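Local coordinates for outer membrane protein SusF (Bacteroides thetaiotaomicron, PDB 4FE9) that binds starch at the cell surface through its carbohydrate-binding modules, before the glycan is imported into the periplasm for degradation, at residues 398-412 and 450-462. Residues are numbered along the deposited sequence; the frame is centred on the assembly and turned at random.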
loop_
_atom_site.group_PDB
_atom_site.type_symbol
_atom_site.label_atom_id
_atom_site.label_comp_id
_atom_site.label_asym_id
_atom_site.label_seq_id
_atom_site.Cartn_x
_atom_site.Cartn_y
_atom_site.Cartn_z
ATOM N N ASP A 398 -5.064 -5.067 -34.992
ATOM C CA ASP A 398 -6.415 -5.553 -35.262
ATOM C C ASP A 398 -6.447 -6.999 -35.636
ATOM O O ASP A 398 -7.440 -7.474 -36.155
ATOM C CB ASP A 398 -7.117 -4.705 -36.331
ATOM C CG ASP A 398 -6.339 -4.670 -37.690
ATOM O OD1 ASP A 398 -6.463 -3.662 -38.397
ATOM O OD2 ASP A 398 -5.625 -5.651 -38.035
ATOM N N GLY A 399 -5.389 -7.725 -35.299
ATOM C CA GLY A 399 -5.352 -9.150 -35.541
ATOM C C GLY A 399 -6.001 -9.928 -34.412
ATOM O O GLY A 399 -6.739 -9.360 -33.595
ATOM N N GLU A 400 -5.609 -11.189 -34.272
ATOM C CA GLU A 400 -6.385 -12.129 -33.508
ATOM C C GLU A 400 -5.466 -13.047 -32.748
ATOM O O GLU A 400 -4.417 -13.446 -33.258
ATOM C CB GLU A 400 -7.344 -12.916 -34.440
ATOM C CG GLU A 400 -8.363 -11.986 -35.151
ATOM C CD GLU A 400 -9.340 -12.720 -36.098
ATOM O OE1 GLU A 400 -10.379 -12.109 -36.434
ATOM O OE2 GLU A 400 -9.057 -13.878 -36.524
ATOM N N PHE A 401 -5.740 -13.207 -31.461
ATOM C CA PHE A 401 -5.110 -14.263 -30.700
ATOM C C PHE A 401 -5.729 -15.576 -31.161
ATOM O O PHE A 401 -6.926 -15.644 -31.410
ATOM C CB PHE A 401 -5.349 -14.051 -29.182
ATOM C CG PHE A 401 -4.787 -12.742 -28.643
ATOM C CD1 PHE A 401 -5.311 -11.538 -29.035
ATOM C CD2 PHE A 401 -3.759 -12.740 -27.720
ATOM C CE1 PHE A 401 -4.776 -10.334 -28.567
ATOM C CE2 PHE A 401 -3.243 -11.540 -27.226
ATOM C CZ PHE A 401 -3.762 -10.341 -27.658
ATOM N N VAL A 402 -4.917 -16.620 -31.263
ATOM C CA VAL A 402 -5.398 -17.902 -31.741
ATOM C C VAL A 402 -4.899 -19.002 -30.864
ATOM O O VAL A 402 -3.751 -18.985 -30.441
ATOM C CB VAL A 402 -4.971 -18.152 -33.238
ATOM C CG1 VAL A 402 -5.544 -19.492 -33.755
ATOM C CG2 VAL A 402 -5.443 -16.998 -34.110
ATOM N N SER A 403 -5.812 -19.881 -30.460
ATOM C CA SER A 403 -5.489 -20.979 -29.563
ATOM C C SER A 403 -4.812 -22.119 -30.309
ATOM O O SER A 403 -4.927 -22.218 -31.527
ATOM C CB SER A 403 -6.768 -21.499 -28.872
ATOM O OG SER A 403 -7.708 -22.014 -29.819
ATOM N N PRO A 404 -4.136 -22.997 -29.571
ATOM C CA PRO A 404 -3.693 -24.327 -30.021
ATOM C C PRO A 404 -4.880 -25.203 -30.367
ATOM O O PRO A 404 -5.800 -25.324 -29.560
ATOM C CB PRO A 404 -3.001 -24.903 -28.782
ATOM C CG PRO A 404 -2.845 -23.723 -27.820
ATOM C CD PRO A 404 -3.961 -22.818 -28.126
ATOM N N ALA A 405 -4.866 -25.813 -31.551
ATOM C CA ALA A 405 -6.003 -26.629 -32.014
ATOM C C ALA A 405 -6.486 -27.612 -30.926
ATOM O O ALA A 405 -5.674 -28.248 -30.247
ATOM C CB ALA A 405 -5.624 -27.393 -33.302
ATOM N N PHE A 406 -7.805 -27.779 -30.800
ATOM C CA PHE A 406 -8.352 -28.685 -29.756
ATOM C C PHE A 406 -7.826 -30.120 -29.907
ATOM O O PHE A 406 -7.743 -30.637 -31.011
ATOM C CB PHE A 406 -9.886 -28.678 -29.756
ATOM C CG PHE A 406 -10.493 -27.307 -29.631
ATOM C CD1 PHE A 406 -9.804 -26.273 -29.025
ATOM C CD2 PHE A 406 -11.790 -27.074 -30.052
ATOM C CE1 PHE A 406 -10.353 -24.994 -28.974
ATOM C CE2 PHE A 406 -12.358 -25.826 -29.940
ATOM C CZ PHE A 406 -11.636 -24.788 -29.372
ATOM N N LEU A 407 -7.405 -30.714 -28.794
ATOM C CA LEU A 407 -6.939 -32.095 -28.768
ATOM C C LEU A 407 -8.084 -33.107 -28.660
ATOM O O LEU A 407 -7.855 -34.324 -28.720
ATOM C CB LEU A 407 -5.982 -32.305 -27.602
ATOM C CG LEU A 407 -4.546 -31.786 -27.755
ATOM C CD1 LEU A 407 -4.502 -30.542 -28.643
ATOM C CD2 LEU A 407 -3.912 -31.508 -26.368
ATOM N N LYS A 408 -9.282 -32.607 -28.354
ATOM C CA LYS A 408 -10.436 -33.455 -28.032
ATOM C C LYS A 408 -11.703 -32.642 -28.163
ATOM O O LYS A 408 -11.672 -31.401 -28.120
ATOM C CB LYS A 408 -10.339 -33.989 -26.618
ATOM C CG LYS A 408 -9.540 -35.268 -26.500
ATOM C CD LYS A 408 -9.209 -35.576 -25.051
ATOM C CE LYS A 408 -10.074 -34.747 -24.102
ATOM N NZ LYS A 408 -11.261 -35.501 -23.641
ATOM N N ASP A 409 -12.821 -33.326 -28.351
ATOM C CA ASP A 409 -14.115 -32.690 -28.162
ATOM C C ASP A 409 -14.293 -32.385 -26.686
ATOM O O ASP A 409 -13.783 -33.102 -25.842
ATOM C CB ASP A 409 -15.239 -33.600 -28.673
ATOM C CG ASP A 409 -14.925 -34.196 -30.044
ATOM O OD1 ASP A 409 -15.048 -33.461 -31.062
ATOM O OD2 ASP A 409 -14.408 -35.340 -30.076
ATOM N N GLY A 410 -14.920 -31.258 -26.387
ATOM C CA GLY A 410 -15.212 -30.903 -25.003
ATOM C C GLY A 410 -15.670 -29.472 -24.879
ATOM O O GLY A 410 -15.817 -28.757 -25.891
ATOM N N ALA A 411 -15.991 -29.069 -23.648
ATOM C CA ALA A 411 -16.360 -27.678 -23.372
ATOM C C ALA A 411 -15.110 -26.802 -23.434
ATOM O O ALA A 411 -14.069 -27.181 -22.934
ATOM C CB ALA A 411 -17.016 -27.570 -22.008
ATOM N N VAL A 412 -15.203 -25.717 -24.183
ATOM C CA VAL A 412 -14.142 -24.725 -24.267
ATOM C C VAL A 412 -14.160 -23.812 -23.025
ATOM O O VAL A 412 -15.200 -23.316 -22.640
ATOM C CB VAL A 412 -14.311 -23.857 -25.510
ATOM C CG1 VAL A 412 -13.182 -22.795 -25.588
ATOM C CG2 VAL A 412 -14.332 -24.731 -26.778
ATOM N N VAL A 450 -19.881 -24.016 -23.933
ATOM C CA VAL A 450 -19.743 -23.895 -25.408
ATOM C C VAL A 450 -18.814 -24.991 -25.918
ATOM O O VAL A 450 -17.741 -25.189 -25.353
ATOM C CB VAL A 450 -19.176 -22.539 -25.798
ATOM C CG1 VAL A 450 -18.827 -22.506 -27.300
ATOM C CG2 VAL A 450 -20.160 -21.450 -25.454
ATOM N N GLN A 451 -19.353 -25.869 -26.775
ATOM C CA GLN A 451 -18.633 -27.092 -27.214
ATOM C C GLN A 451 -17.679 -26.770 -28.368
ATOM O O GLN A 451 -17.988 -25.953 -29.235
ATOM C CB GLN A 451 -19.612 -28.197 -27.662
ATOM C CG GLN A 451 -20.606 -28.623 -26.614
ATOM C CD GLN A 451 -19.942 -29.139 -25.348
ATOM O OE1 GLN A 451 -18.995 -29.916 -25.410
ATOM N NE2 GLN A 451 -20.506 -28.785 -24.194
ATOM N N GLY A 452 -16.521 -27.407 -28.361
ATOM C CA GLY A 452 -15.663 -27.442 -29.538
ATOM C C GLY A 452 -15.325 -28.861 -29.910
ATOM O O GLY A 452 -15.464 -29.768 -29.089
ATOM N N LYS A 453 -14.805 -29.049 -31.126
ATOM C CA LYS A 453 -14.380 -30.396 -31.601
ATOM C C LYS A 453 -12.892 -30.452 -31.896
ATOM O O LYS A 453 -12.297 -29.460 -32.320
ATOM C CB LYS A 453 -15.169 -30.816 -32.854
ATOM C CG LYS A 453 -16.684 -30.647 -32.736
ATOM C CD LYS A 453 -17.173 -29.513 -33.624
ATOM C CE LYS A 453 -17.674 -30.038 -34.968
ATOM N NZ LYS A 453 -19.121 -30.397 -34.907
ATOM N N THR A 454 -12.325 -31.644 -31.786
ATOM C CA THR A 454 -10.912 -31.860 -32.087
ATOM C C THR A 454 -10.437 -31.053 -33.282
ATOM O O THR A 454 -11.177 -30.854 -34.256
ATOM C CB THR A 454 -10.612 -33.329 -32.328
ATOM O OG1 THR A 454 -11.430 -34.117 -31.468
ATOM C CG2 THR A 454 -9.129 -33.639 -32.040
ATOM N N GLY A 455 -9.241 -30.483 -33.145
ATOM C CA GLY A 455 -8.573 -29.798 -34.246
ATOM C C GLY A 455 -9.170 -28.457 -34.589
ATOM O O GLY A 455 -8.656 -27.753 -35.435
ATOM N N GLN A 456 -10.272 -28.102 -33.941
ATOM C CA GLN A 456 -10.747 -26.720 -33.980
ATOM C C GLN A 456 -9.836 -25.808 -33.133
ATOM O O GLN A 456 -9.025 -26.285 -32.350
ATOM C CB GLN A 456 -12.191 -26.631 -33.474
ATOM C CG GLN A 456 -13.248 -27.086 -34.454
ATOM C CD GLN A 456 -14.668 -26.812 -33.944
ATOM O OE1 GLN A 456 -14.979 -27.066 -32.776
ATOM N NE2 GLN A 456 -15.506 -26.241 -34.800
ATOM N N LYS A 457 -10.023 -24.501 -33.268
ATOM C CA LYS A 457 -9.340 -23.531 -32.415
ATOM C C LYS A 457 -10.163 -22.250 -32.246
ATOM O O LYS A 457 -11.096 -22.008 -33.009
ATOM C CB LYS A 457 -7.920 -23.223 -32.963
ATOM C CG LYS A 457 -7.844 -23.012 -34.449
ATOM C CD LYS A 457 -6.416 -22.633 -34.903
ATOM C CE LYS A 457 -5.413 -23.682 -34.503
ATOM N NZ LYS A 457 -4.313 -23.787 -35.485
ATOM N N VAL A 458 -9.838 -21.449 -31.221
ATOM C CA VAL A 458 -10.571 -20.174 -30.955
ATOM C C VAL A 458 -9.893 -18.983 -31.642
ATOM O O VAL A 458 -8.690 -18.857 -31.574
ATOM C CB VAL A 458 -10.637 -19.859 -29.411
ATOM C CG1 VAL A 458 -11.507 -18.654 -29.160
ATOM C CG2 VAL A 458 -11.130 -21.055 -28.638
ATOM N N TYR A 459 -10.688 -18.028 -32.140
ATOM C CA TYR A 459 -10.154 -16.759 -32.658
ATOM C C TYR A 459 -10.752 -15.562 -31.926
ATOM O O TYR A 459 -11.959 -15.337 -31.987
ATOM C CB TYR A 459 -10.425 -16.619 -34.183
ATOM C CG TYR A 459 -9.823 -17.732 -35.028
ATOM C CD1 TYR A 459 -8.764 -17.484 -35.902
ATOM C CD2 TYR A 459 -10.290 -19.030 -34.925
ATOM C CE1 TYR A 459 -8.157 -18.516 -36.594
ATOM C CE2 TYR A 459 -9.716 -20.056 -35.634
ATOM C CZ TYR A 459 -8.668 -19.793 -36.485
ATOM O OH TYR A 459 -8.131 -20.817 -37.198
ATOM N N LEU A 460 -9.888 -14.693 -31.387
ATOM C CA LEU A 460 -10.354 -13.538 -30.614
ATOM C C LEU A 460 -9.874 -12.240 -31.201
ATOM O O LEU A 460 -8.665 -11.998 -31.296
ATOM C CB LEU A 460 -9.879 -13.628 -29.160
ATOM C CG LEU A 460 -10.155 -14.926 -28.412
ATOM C CD1 LEU A 460 -9.255 -15.041 -27.204
ATOM C CD2 LEU A 460 -11.610 -14.980 -28.005
ATOM N N ASN A 461 -10.804 -11.348 -31.469
ATOM C CA ASN A 461 -10.457 -9.988 -31.761
ATOM C C ASN A 461 -10.815 -9.074 -30.608
ATOM O O ASN A 461 -11.947 -8.621 -30.496
ATOM C CB ASN A 461 -11.168 -9.529 -33.031
ATOM C CG ASN A 461 -10.670 -8.193 -33.521
ATOM O OD1 ASN A 461 -10.338 -7.308 -32.727
ATOM N ND2 ASN A 461 -10.725 -7.994 -34.832
ATOM N N PHE A 462 -9.834 -8.766 -29.770
ATOM C CA PHE A 462 -10.095 -7.968 -28.590
ATOM C C PHE A 462 -10.391 -6.551 -28.932
ATOM O O PHE A 462 -11.103 -5.874 -28.203
ATOM C CB PHE A 462 -8.938 -8.033 -27.616
ATOM C CG PHE A 462 -8.871 -9.295 -26.861
ATOM C CD1 PHE A 462 -9.745 -9.533 -25.813
ATOM C CD2 PHE A 462 -7.864 -10.206 -27.110
ATOM C CE1 PHE A 462 -9.673 -10.711 -25.091
ATOM C CE2 PHE A 462 -7.754 -11.367 -26.369
ATOM C CZ PHE A 462 -8.654 -11.618 -25.341
HETATM O O HOH W 1 -17.723 -23.937 -22.072
#
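The Phe406 ring wedges against the bend of 450-462 and marks the tight part of this contact. Gln456 O sits over one ring face, offset toward the rim, and Lys457 CA makes a CH-pi contact with that face. Lys453 O and Val458 CG2 meet the ring edge, the latter 3.8 Å from Phe406 CZ. CE2 of the ring lies 3.7 Å from Gly452 CA, where a side chain on the glycine would clash. Replacing Phe406 with an alanine would probably open a gap here and leave Gln456 O, Lys457 CA and Val458 CG2 without the ring they pack on. Phe406 O takes the N-H of Gly455 in the type II turn from Lys453 to Gln456, and Gln456 OE1 reaches back to Lys453 N at 2.6 Å. Ser403 OG sits between its own backbone N and carbonyl carbon (chi1 62°), which turns it to Val458 N for a nearly straight bond (2.6 Å, 170°). Two separate antiparallel hydrogen-bonded pairs flank this middle, one register step apart: Phe401 with Leu460, and Gly410 with Gly452. Beyond Leu460, an edge of the Phe462 ring points at the Phe401 face, with planes at 86°. Val402 CG1 lies over the Tyr459 ring and tightly against Lys457 CD. Glu400 OE2 forms a salt bridge with Arg468, which also makes a cation-pi contact with Tyr459.

The Asp409 side is looser. Its OD1 receives only a weak bond from Thr454 N (3.4 Å), and Lys453 NZ stays 6.4 Å from that oxygen.

Both segments belong to the third carbohydrate-binding module. Strand 401-402 edges a three-stranded sheet, with 458-461 between it and 466-469. Strand 451-452 joins 410-415 in another sheet, and Val412, Val458 and Leu460 pack on strand 430-434.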